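Local atomic coordinates of fucose-specific lectin (Aleuria aurantia, PDB entry 6GKE), a protein that binds L-fucose, with its strongest preference for alpha-1,6-linked core fucose on glycoproteins, and forms homodimers. Residues Pro175-Ile180 against Cys193-Ser198. The protein carries 1 engineered substitution. Residues are numbered along the deposited sequence; the frame is centred on the assembly and turned at random. Where two conformers were deposited one is given.
With FUC (alpha-L-fucopyranose), chain E; FUC (alpha-L-fucopyranose), chain F.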
# COMPACT_ATOMS: atom_id res chain seq x y z
N PRO A 175 -19.73 -33.24 7.66
CA PRO A 175 -19.91 -33.10 9.10
C PRO A 175 -18.72 -33.68 9.87
O PRO A 175 -18.43 -34.86 9.78
CB PRO A 175 -21.20 -33.89 9.38
CG PRO A 175 -21.94 -33.89 8.06
CD PRO A 175 -20.84 -33.96 7.02
N GLY A 176 -17.99 -32.81 10.57
CA GLY A 176 -16.84 -33.22 11.36
C GLY A 176 -15.70 -33.78 10.53
O GLY A 176 -14.86 -34.49 11.06
N ARG A 177 -15.65 -33.44 9.24
CA ARG A 177 -14.60 -33.90 8.33
C ARG A 177 -13.86 -32.67 7.81
O ARG A 177 -14.45 -31.83 7.13
CB ARG A 177 -15.16 -34.68 7.13
CG ARG A 177 -15.72 -36.06 7.47
CD ARG A 177 -16.26 -36.76 6.23
NE ARG A 177 -15.22 -37.10 5.27
CZ ARG A 177 -15.43 -37.31 3.97
NH1 ARG A 177 -16.62 -37.05 3.44
NH2 ARG A 177 -14.46 -37.76 3.21
N LEU A 178 -12.58 -32.57 8.17
CA LEU A 178 -11.82 -31.33 8.01
C LEU A 178 -10.64 -31.54 7.07
O LEU A 178 -9.98 -32.58 7.13
CB LEU A 178 -11.28 -30.87 9.36
CG LEU A 178 -12.25 -30.93 10.54
CD1 LEU A 178 -11.59 -30.36 11.78
CD2 LEU A 178 -13.56 -30.20 10.24
N ARG A 179 -10.34 -30.52 6.26
CA ARG A 179 -9.15 -30.53 5.43
C ARG A 179 -8.46 -29.17 5.57
O ARG A 179 -9.08 -28.12 5.40
CB ARG A 179 -9.48 -30.81 3.96
CG ARG A 179 -10.08 -32.18 3.70
CD ARG A 179 -9.12 -33.33 3.99
NE ARG A 179 -9.68 -34.64 3.67
CZ ARG A 179 -10.40 -35.39 4.50
NH1 ARG A 179 -10.71 -34.97 5.72
NH2 ARG A 179 -10.81 -36.58 4.10
N ILE A 180 -7.17 -29.22 5.91
CA ILE A 180 -6.34 -28.05 6.16
C ILE A 180 -5.19 -28.06 5.16
O ILE A 180 -4.53 -29.09 4.99
CB ILE A 180 -5.79 -28.04 7.60
CG1 ILE A 180 -6.88 -28.34 8.64
CG2 ILE A 180 -5.05 -26.74 7.88
CD1 ILE A 180 -8.06 -27.39 8.65
N CYS A 193 -5.69 -33.94 7.41
CA CYS A 193 -7.06 -34.43 7.31
C CYS A 193 -7.56 -34.97 8.65
O CYS A 193 -6.84 -35.68 9.33
CB CYS A 193 -7.15 -35.61 6.35
SG CYS A 193 -6.41 -35.32 4.73
N TRP A 194 -8.83 -34.69 8.95
CA TRP A 194 -9.55 -35.32 10.04
C TRP A 194 -10.86 -35.87 9.49
O TRP A 194 -11.64 -35.11 8.93
CB TRP A 194 -9.84 -34.32 11.17
CG TRP A 194 -10.64 -34.89 12.30
CD1 TRP A 194 -11.98 -35.15 12.34
CD2 TRP A 194 -10.14 -35.24 13.60
NE1 TRP A 194 -12.33 -35.67 13.55
CE2 TRP A 194 -11.23 -35.72 14.36
CE3 TRP A 194 -8.87 -35.19 14.19
CZ2 TRP A 194 -11.09 -36.13 15.68
CZ3 TRP A 194 -8.74 -35.60 15.50
CH2 TRP A 194 -9.83 -36.06 16.23
N ASP A 195 -11.10 -37.18 9.66
CA ASP A 195 -12.36 -37.79 9.26
C ASP A 195 -13.23 -38.18 10.46
O ASP A 195 -14.45 -38.08 10.39
CB ASP A 195 -12.14 -39.02 8.38
CG ASP A 195 -11.67 -38.69 6.98
OD1 ASP A 195 -12.04 -37.63 6.46
OD2 ASP A 195 -10.94 -39.53 6.41
N SER A 196 -12.61 -38.69 11.54
CA SER A 196 -13.41 -39.25 12.62
C SER A 196 -12.75 -39.05 13.99
O SER A 196 -13.37 -38.46 14.87
CB SER A 196 -13.72 -40.71 12.38
OG SER A 196 -12.54 -41.47 12.20
N ASN A 197 -11.52 -39.56 14.17
CA ASN A 197 -10.92 -39.68 15.50
C ASN A 197 -9.42 -39.32 15.50
O ASN A 197 -8.77 -39.49 16.53
CB ASN A 197 -11.09 -41.10 16.04
CG ASN A 197 -10.41 -42.16 15.20
OD1 ASN A 197 -9.83 -41.87 14.15
ND2 ASN A 197 -10.48 -43.40 15.66
N SER A 198 -8.88 -38.86 14.38
CA SER A 198 -7.44 -38.63 14.28
C SER A 198 -7.11 -37.75 13.08
O SER A 198 -7.85 -37.72 12.09
CB SER A 198 -6.70 -39.94 14.17
OG SER A 198 -7.11 -40.63 13.01
C1 FUC E . -11.68 -32.10 18.22
C2 FUC E . -10.27 -31.57 18.04
C3 FUC E . -9.67 -32.16 16.75
C4 FUC E . -10.58 -31.88 15.56
C5 FUC E . -11.93 -32.52 15.86
C6 FUC E . -12.92 -32.36 14.73
O1 FUC E . -11.58 -33.48 18.56
O2 FUC E . -9.48 -31.87 19.20
O3 FUC E . -8.35 -31.67 16.54
O4 FUC E . -10.80 -30.48 15.36
O5 FUC E . -12.48 -31.92 17.04
C1 FUC F . -8.42 -38.03 1.65
C2 FUC F . -7.27 -37.14 1.19
C3 FUC F . -7.60 -36.52 -0.17
C4 FUC F . -8.93 -35.77 -0.08
C5 FUC F . -10.01 -36.76 0.33
C6 FUC F . -11.38 -36.11 0.47
O1 FUC F . -8.44 -39.16 0.79
O2 FUC F . -6.06 -37.91 1.14
O3 FUC F . -6.52 -35.70 -0.62
O4 FUC F . -8.88 -34.74 0.90
O5 FUC F . -9.66 -37.32 1.61
O HOH W 1 -15.26 -35.65 13.50
O HOH W 2 -11.91 -39.67 3.82
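Both outer nitrogens of the Arg179 guanidinium converge on one oxygen of Asp195: Arg179 NH2 lies 2.9 Å from Asp195 OD1 and takes its syn lone pair, while NH1 comes to the same oxygen from above the carboxylate plane. The two flat groups are inclined, 51° apart, in keeping with that approach. Arg179 NH1 also donates within its own strand, 2.9 Å to Leu178 O, and weakly to Trp194 O. A bend at chi2 (-65°) folds the Arg179 chain back over Cys193, whose SG lies 3.4 Å from Arg179 CD and whose CB sits against one guanidinium face. With these donors engaged, Arg179 NE gives a hydrogen bond to O4 of the chain F fucose and Arg179 NH2 one of 2.8 Å to its O5; Glu191, Gly203 and Trp245 bind the same sugar. Strands 177-183 and 188-194 are the central two strands, a beta hairpin, of one four-stranded antiparallel blade in the six-bladed beta-propeller, and each fucose lies between adjacent blades. Leu178 and Trp194 form a hydrogen-bonded pair, with Leu178 N to Trp194 O at 2.8 Å; Leu178 O accepts Trp194 N and Arg179 NH1 from opposite faces of its carbonyl plane. On the other side of the hairpin, Trp194 presents a ring face to the chain E fucose. One water accepts from Trp194 NE1 and donates to Gly176 O at 2.7 Å. Asp195 OD2 is hydrogen-bonded to Tyr200 OH, and a second water donates to it; in one of two conformers of Arg177, NH2 donates to this water and NE adds a long, weak salt bridge to Asp195 OD1.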